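Local coordinates for putative protease I (Bacteroides thetaiotaomicron VPI-5482, PDB 3CNE), which binds flavins such as lumichrome, riboflavin, FMN and FAD as a homodimer and may serve as a flavin storage protein, apparently without protease or chaperone activity, at residues L70-G75 with V91-V96; K33-S38 with D65-L70; K105-H110 with M115-T120. One frame throughout, in Å; residues are numbered along the deposited sequence.

All three contacts are buried and share one sheet of a DJ-1/PfpI domain, and none is joined by a hydrogen bond between its two segments. Contacts 1 and 2 both use strand 69-73 and share Leu70, which packs across contact 1 alone, while contact 3 uses the neighbouring strand 106-110. Contact 1 seats helix 88-102 on the sheet through aliphatic and aromatic carbon, with a zinc ligand at the strand end. Contact 2 lies farther from the chain centre, away from the annotated sites, and mixes two phenylalanine rings with the stem of a partly exposed lysine. Contact 3 packs a ring against a strand backbone as well as a side chain, close to the zinc-binding cysteines.

Contact 1: L70-G75 with V91-V96; sequences LVFSCG and VDLMEV. With ZN (zinc ion), chain E.
Zinc is held by Cys74 SG at 2.3 Å, two residues beyond Phe72, whose ring meets Leu93 of helix 88-102. Cys111 is the other protein ligand of this structural zinc site. Back along the strand, Phe72 and Leu93 cross at about a right angle. Both leucine methyls close on a single ring carbon: Phe72 CE1 is 3.7 Å from Leu93 CD2 and 4.0 Å from Leu93 CD1, and CD2 approaches the ring obliquely. Leu93 reaches it because its CG lies anti to the backbone N (chi1 -174°), placing CD1 and CD2 beside the Phe72 ring. One helical turn later Val96 repeats the seating on Leu70, where Val96 CG1 stands 4.0 Å from Leu70 CD1. Phe72 and Leu70 thus take the same side of the strand, and helix 113-119 adds Met116 to the Phe72 ring. These pairs join the first strand and the helix of a beta-alpha-beta unit that continues into strand 106-110. No hydrogen bond crosses the contact; the strand backbone bonds instead to strands 4-9 and 106-110. Across the contact the helix is therefore held by shape and apolar side chains, while the metal site lies further on, at Cys74.

Contact 2: K33-S38 with D65-L70; sequences KVFAVS and DEFDAL
Aromatic contact between Phe35 and Phe67 forms the heart of this pair, the two side chains arriving from opposite directions. Their planes stand at 79° with centroids 5.8 Å apart. Phe67 CZ lies 3.8 Å from Phe35 CZ, at the edge of the Phe35 ring and near its plane, whereas Phe35 CZ approaches the Phe67 ring obliquely. In Phe67, CG is anti to the carbonyl carbon (chi1 -68°), which aims the ring at strand 31-36. The rings bridge strand 4-9, which separates strands 31-36 and 69-73 in the sheet, and both rest on its small Ala6. Phe67 also touches Phe100 of helix 88-102.

The aliphatic contribution comes from Lys33, whose CB meets the edge of the same ring 4.1 Å from Phe67 CE1. Beyond CB the lysine chain runs extended, and its NZ forms a long, weak ion pair with Asp55. Among backbone groups, Phe67 O accepts a hydrogen bond from Lys105 NZ.

Were Phe67 replaced by alanine, Phe35 would probably lose its aromatic partner and a gap would open beside Lys33 CB and Phe100. With no hydrogen bond between the segments, direct contact between them is through ring and methylene carbon, and the lysine's charge is carried clear of that apolar layer.

Contact 3: K105-H110 with M115-T120; sequences KMMIGH and MMFDFT
The turn from strand 106-110 into helix 113-119 brings Phe117 back against Met107, Ile108 and Gly109. Met107, present as selenomethionine, sets its CB over one face in a CH-pi contact, 4.2 Å from the centroid of the Phe117 ring and 28° off the normal. The chain then bends twice, returning Met107 CE to the ring, 3.8 Å from Phe117 CE1. Phe117 has CG anti to the carbonyl carbon (chi1 -65°), which directs the ring from the helix to the strand.

Gly109, Cys111 and Gly113 belong to a GxCxG sequence that resembles the nucleophile elbow of DJ-1/PfpI relatives; here Cys111 is a zinc ligand. After this tight reversal the N-to-C directions of strand and helix segments lie at 132°, with axes 9.6 Å apart at closest approach. At the ring's edge, near its plane, Ile108 O lies 3.6 Å from Phe117 CZ; that carbonyl probably accepts a hydrogen bond from Phe72 N. Gly109 N passes 4.2 Å from Phe117 CE2; a CB on Gly109 would come close to Phe117 CZ and would probably crowd the ring.

Within segment 115-120, Phe117 O accepts two bonds from Thr120: OG1 donates at 2.7 Å in the carbonyl plane, and the backbone N at 3.0 Å.

Contact 1: L70-G75 with V91-V96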
# COMPACT_ATOMS: atom_id res chain seq x y z
N LEU A 70 10.99 -15.63 0.25
CA LEU A 70 11.17 -14.46 1.08
C LEU A 70 10.85 -13.23 0.24
O LEU A 70 11.33 -13.12 -0.90
CB LEU A 70 12.59 -14.40 1.60
CG LEU A 70 13.02 -13.32 2.61
CD1 LEU A 70 14.26 -13.78 3.35
CD2 LEU A 70 13.37 -12.03 1.87
N VAL A 71 10.04 -12.33 0.80
CA VAL A 71 9.86 -10.99 0.25
C VAL A 71 10.57 -9.97 1.15
O VAL A 71 10.38 -9.98 2.36
CB VAL A 71 8.36 -10.58 0.13
CG1 VAL A 71 8.23 -9.13 -0.20
CG2 VAL A 71 7.64 -11.42 -0.96
N PHE A 72 11.42 -9.14 0.56
CA PHE A 72 12.01 -8.03 1.32
C PHE A 72 11.30 -6.75 0.91
O PHE A 72 11.45 -6.26 -0.22
CB PHE A 72 13.51 -7.86 1.09
CG PHE A 72 14.09 -6.75 1.93
CD1 PHE A 72 14.41 -6.97 3.28
CD2 PHE A 72 14.23 -5.47 1.41
CE1 PHE A 72 14.90 -5.90 4.10
CE2 PHE A 72 14.75 -4.43 2.20
CZ PHE A 72 15.07 -4.65 3.55
N SER A 73 10.53 -6.22 1.85
CA SER A 73 9.71 -5.05 1.57
C SER A 73 10.42 -3.82 2.16
O SER A 73 10.52 -3.64 3.38
CB SER A 73 8.30 -5.24 2.14
OG SER A 73 7.35 -4.45 1.44
N CYS A 74 10.94 -2.99 1.26
CA CYS A 74 11.86 -1.96 1.61
C CYS A 74 11.13 -0.73 2.23
O CYS A 74 9.92 -0.60 2.15
CB CYS A 74 12.61 -1.57 0.34
SG CYS A 74 14.12 -0.64 0.57
N GLY A 75 11.91 0.17 2.79
CA GLY A 75 11.37 1.37 3.43
C GLY A 75 12.52 2.27 3.83
O GLY A 75 13.67 1.98 3.54
N VAL A 91 21.07 -7.70 12.37
CA VAL A 91 21.98 -8.85 12.29
C VAL A 91 21.16 -10.08 11.90
O VAL A 91 21.54 -10.84 11.00
CB VAL A 91 22.74 -9.06 13.62
CG1 VAL A 91 23.50 -10.39 13.62
CG2 VAL A 91 23.68 -7.86 13.94
N ASP A 92 20.01 -10.26 12.56
CA ASP A 92 19.08 -11.31 12.17
C ASP A 92 18.67 -11.23 10.70
O ASP A 92 18.62 -12.24 10.03
CB ASP A 92 17.84 -11.32 13.05
CG ASP A 92 18.16 -11.65 14.50
OD1 ASP A 92 19.26 -12.20 14.79
OD2 ASP A 92 17.29 -11.34 15.37
N LEU A 93 18.37 -10.03 10.21
CA LEU A 93 18.05 -9.84 8.79
C LEU A 93 19.07 -10.49 7.83
O LEU A 93 18.68 -11.20 6.91
CB LEU A 93 17.94 -8.34 8.45
CG LEU A 93 17.47 -8.04 7.03
CD1 LEU A 93 16.12 -8.69 6.74
CD2 LEU A 93 17.36 -6.54 6.80
N MSE A 94 20.34 -10.20 8.05
CA MSE A 94 21.44 -10.74 7.25
C MSE A 94 21.47 -12.25 7.33
O MSE A 94 21.62 -12.93 6.31
CB MSE A 94 22.78 -10.17 7.72
CG MSE A 94 22.93 -8.68 7.48
SE MSE A 94 23.07 -8.23 5.57
CE MSE A 94 21.18 -8.00 5.08
N GLU A 95 21.34 -12.77 8.55
CA GLU A 95 21.30 -14.20 8.80
C GLU A 95 20.17 -14.86 8.01
O GLU A 95 20.37 -15.85 7.29
CB GLU A 95 21.11 -14.47 10.29
CG GLU A 95 21.45 -15.90 10.66
CD GLU A 95 21.07 -16.30 12.08
OE1 GLU A 95 21.42 -15.54 13.03
OE2 GLU A 95 20.45 -17.39 12.22
N VAL A 96 18.98 -14.31 8.16
CA VAL A 96 17.78 -14.87 7.54
C VAL A 96 17.84 -14.81 6.02
O VAL A 96 17.42 -15.74 5.35
CB VAL A 96 16.49 -14.19 8.07
CG1 VAL A 96 15.32 -14.46 7.14
CG2 VAL A 96 16.19 -14.67 9.52
ZN ZN E . 13.99 1.44 -0.39

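Contact 2: K33-S38 with D65-L70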
# COMPACT_ATOMS: atom_id res chain seq x y z
N LYS A 33 3.23 -14.85 5.88
CA LYS A 33 3.32 -14.37 7.26
C LYS A 33 4.28 -13.20 7.24
O LYS A 33 5.31 -13.27 6.58
CB LYS A 33 3.87 -15.48 8.16
CG LYS A 33 4.00 -15.09 9.62
CD LYS A 33 4.30 -16.31 10.48
CE LYS A 33 4.56 -15.86 11.91
NZ LYS A 33 4.81 -17.01 12.87
N VAL A 34 3.91 -12.12 7.93
CA VAL A 34 4.66 -10.87 7.87
C VAL A 34 5.47 -10.70 9.17
O VAL A 34 4.89 -10.69 10.27
CB VAL A 34 3.73 -9.62 7.61
CG1 VAL A 34 4.58 -8.37 7.39
CG2 VAL A 34 2.79 -9.84 6.39
N PHE A 35 6.78 -10.52 9.00
CA PHE A 35 7.75 -10.40 10.10
C PHE A 35 8.32 -9.02 10.13
O PHE A 35 8.87 -8.53 9.13
CB PHE A 35 8.93 -11.41 9.95
CG PHE A 35 8.53 -12.85 10.01
CD1 PHE A 35 8.65 -13.58 11.20
CD2 PHE A 35 8.06 -13.50 8.86
CE1 PHE A 35 8.29 -14.94 11.25
CE2 PHE A 35 7.70 -14.84 8.90
CZ PHE A 35 7.83 -15.58 10.11
N ALA A 36 8.22 -8.37 11.29
CA ALA A 36 8.85 -7.08 11.49
C ALA A 36 10.36 -7.20 11.63
O ALA A 36 10.84 -7.99 12.43
CB ALA A 36 8.27 -6.36 12.72
N VAL A 37 11.10 -6.42 10.85
CA VAL A 37 12.52 -6.29 11.08
C VAL A 37 12.68 -5.21 12.15
O VAL A 37 13.08 -4.07 11.86
CB VAL A 37 13.29 -5.90 9.82
CG1 VAL A 37 14.79 -5.85 10.12
CG2 VAL A 37 13.02 -6.96 8.72
N SER A 38 12.38 -5.61 13.37
CA SER A 38 12.27 -4.68 14.46
C SER A 38 12.27 -5.48 15.76
O SER A 38 12.33 -6.72 15.73
CB SER A 38 10.98 -3.83 14.33
OG SER A 38 11.01 -2.76 15.27
N ASP A 65 13.31 -22.93 6.61
CA ASP A 65 12.95 -24.06 5.75
C ASP A 65 11.44 -24.35 5.82
O ASP A 65 10.93 -25.25 5.17
CB ASP A 65 13.79 -25.29 6.11
CG ASP A 65 14.37 -25.99 4.89
OD1 ASP A 65 13.85 -25.82 3.74
OD2 ASP A 65 15.34 -26.76 5.07
N GLU A 66 10.72 -23.54 6.60
CA GLU A 66 9.27 -23.63 6.72
C GLU A 66 8.59 -22.81 5.62
O GLU A 66 7.37 -22.84 5.48
CB GLU A 66 8.87 -23.02 8.05
CG GLU A 66 8.05 -23.91 8.95
CD GLU A 66 8.29 -23.57 10.40
OE1 GLU A 66 9.31 -24.08 10.96
OE2 GLU A 66 7.49 -22.79 10.97
N PHE A 67 9.39 -22.07 4.87
CA PHE A 67 8.86 -21.16 3.86
C PHE A 67 9.47 -21.49 2.51
O PHE A 67 10.51 -22.15 2.44
CB PHE A 67 9.13 -19.72 4.27
CG PHE A 67 8.35 -19.28 5.48
CD1 PHE A 67 7.11 -18.69 5.35
CD2 PHE A 67 8.87 -19.46 6.77
CE1 PHE A 67 6.38 -18.27 6.48
CE2 PHE A 67 8.15 -19.05 7.90
CZ PHE A 67 6.91 -18.45 7.75
N ASP A 68 8.81 -21.06 1.44
CA ASP A 68 9.28 -21.33 0.07
C ASP A 68 9.92 -20.08 -0.56
O ASP A 68 10.62 -20.16 -1.56
CB ASP A 68 8.10 -21.79 -0.77
CG ASP A 68 7.50 -23.08 -0.24
OD1 ASP A 68 8.10 -24.14 -0.48
OD2 ASP A 68 6.47 -23.03 0.45
N ALA A 69 9.62 -18.92 0.04
CA ALA A 69 9.92 -17.63 -0.56
C ALA A 69 10.13 -16.61 0.53
O ALA A 69 9.54 -16.72 1.60
CB ALA A 69 8.79 -17.17 -1.49
N LEU A 70 10.99 -15.63 0.25
CA LEU A 70 11.17 -14.46 1.08
C LEU A 70 10.85 -13.23 0.24
O LEU A 70 11.33 -13.12 -0.90
CB LEU A 70 12.59 -14.40 1.60
CG LEU A 70 13.02 -13.32 2.61
CD1 LEU A 70 14.26 -13.78 3.35
CD2 LEU A 70 13.37 -12.03 1.87

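Contact 3: K105-H110 with M115-T120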
# COMPACT_ATOMS: atom_id res chain seq x y z
N LYS A 105 15.67 -20.75 -1.85
CA LYS A 105 14.30 -20.23 -1.80
C LYS A 105 14.13 -19.08 -2.78
O LYS A 105 15.10 -18.47 -3.20
CB LYS A 105 13.92 -19.81 -0.39
CG LYS A 105 14.28 -20.84 0.69
CD LYS A 105 13.29 -21.99 0.67
CE LYS A 105 13.50 -22.94 1.83
NZ LYS A 105 12.40 -23.95 1.76
N MSE A 106 12.89 -18.81 -3.17
CA MSE A 106 12.61 -17.70 -4.05
C MSE A 106 12.80 -16.36 -3.29
O MSE A 106 12.24 -16.17 -2.21
CB MSE A 106 11.19 -17.84 -4.58
CG MSE A 106 10.72 -16.73 -5.46
SE MSE A 106 8.90 -17.16 -6.08
CE MSE A 106 8.49 -18.67 -4.89
N MSE A 107 13.63 -15.47 -3.86
CA MSE A 107 14.01 -14.20 -3.23
C MSE A 107 13.37 -13.06 -4.01
O MSE A 107 13.65 -12.88 -5.20
CB MSE A 107 15.53 -14.01 -3.20
CG MSE A 107 16.34 -15.17 -2.71
SE MSE A 107 15.82 -15.75 -0.94
CE MSE A 107 16.55 -14.26 0.12
N ILE A 108 12.52 -12.32 -3.32
CA ILE A 108 11.68 -11.29 -3.93
C ILE A 108 11.88 -9.96 -3.18
O ILE A 108 11.88 -9.91 -1.95
CB ILE A 108 10.17 -11.66 -3.86
CG1 ILE A 108 9.86 -12.95 -4.63
CG2 ILE A 108 9.30 -10.48 -4.39
CD1 ILE A 108 8.74 -13.78 -4.01
N GLY A 109 12.09 -8.88 -3.92
CA GLY A 109 12.24 -7.59 -3.27
C GLY A 109 12.31 -6.48 -4.29
O GLY A 109 12.39 -6.74 -5.50
N HIS A 110 12.24 -5.26 -3.78
CA HIS A 110 12.24 -4.08 -4.60
C HIS A 110 13.04 -2.97 -3.92
O HIS A 110 13.42 -3.11 -2.74
CB HIS A 110 10.81 -3.62 -4.90
CG HIS A 110 10.08 -3.07 -3.70
ND1 HIS A 110 9.42 -3.87 -2.80
CD2 HIS A 110 9.91 -1.80 -3.27
CE1 HIS A 110 8.86 -3.12 -1.87
NE2 HIS A 110 9.15 -1.86 -2.13
N MSE A 115 20.05 -4.88 -2.78
CA MSE A 115 21.27 -4.54 -2.06
C MSE A 115 21.37 -5.33 -0.76
O MSE A 115 22.44 -5.84 -0.42
CB MSE A 115 21.34 -3.05 -1.79
CG MSE A 115 22.66 -2.59 -1.18
SE MSE A 115 22.51 -0.75 -0.52
CE MSE A 115 21.25 -0.93 0.98
N MSE A 116 20.25 -5.44 -0.05
CA MSE A 116 20.20 -6.27 1.16
C MSE A 116 20.61 -7.72 0.82
O MSE A 116 21.37 -8.35 1.55
CB MSE A 116 18.81 -6.20 1.79
CG MSE A 116 18.43 -4.79 2.26
SE MSE A 116 19.59 -4.21 3.75
CE MSE A 116 18.82 -5.31 5.09
N PHE A 117 20.09 -8.22 -0.30
CA PHE A 117 20.47 -9.53 -0.80
C PHE A 117 21.97 -9.58 -1.10
O PHE A 117 22.65 -10.50 -0.65
CB PHE A 117 19.65 -9.91 -2.06
CG PHE A 117 18.15 -10.08 -1.82
CD1 PHE A 117 17.64 -10.32 -0.55
CD2 PHE A 117 17.26 -10.04 -2.90
CE1 PHE A 117 16.24 -10.51 -0.35
CE2 PHE A 117 15.87 -10.23 -2.71
CZ PHE A 117 15.37 -10.45 -1.42
N ASP A 118 22.48 -8.58 -1.82
CA ASP A 118 23.88 -8.52 -2.23
C ASP A 118 24.82 -8.62 -1.04
O ASP A 118 25.82 -9.35 -1.10
CB ASP A 118 24.19 -7.26 -3.04
CG ASP A 118 25.71 -7.11 -3.36
OD1 ASP A 118 26.57 -7.62 -2.61
OD2 ASP A 118 26.09 -6.47 -4.35
N PHE A 119 24.49 -7.90 0.03
CA PHE A 119 25.31 -7.85 1.25
C PHE A 119 25.63 -9.25 1.76
O PHE A 119 26.69 -9.47 2.36
CB PHE A 119 24.60 -7.06 2.36
CG PHE A 119 24.59 -5.56 2.16
CD1 PHE A 119 25.37 -4.95 1.19
CD2 PHE A 119 23.83 -4.75 3.00
CE1 PHE A 119 25.37 -3.57 1.03
CE2 PHE A 119 23.81 -3.38 2.86
CZ PHE A 119 24.59 -2.78 1.88
N THR A 120 24.71 -10.18 1.55
CA THR A 120 24.89 -11.54 2.02
C THR A 120 25.65 -12.39 1.00
O THR A 120 26.01 -13.52 1.29
CB THR A 120 23.53 -12.24 2.35
OG1 THR A 120 22.87 -12.55 1.13
CG2 THR A 120 22.63 -11.33 3.21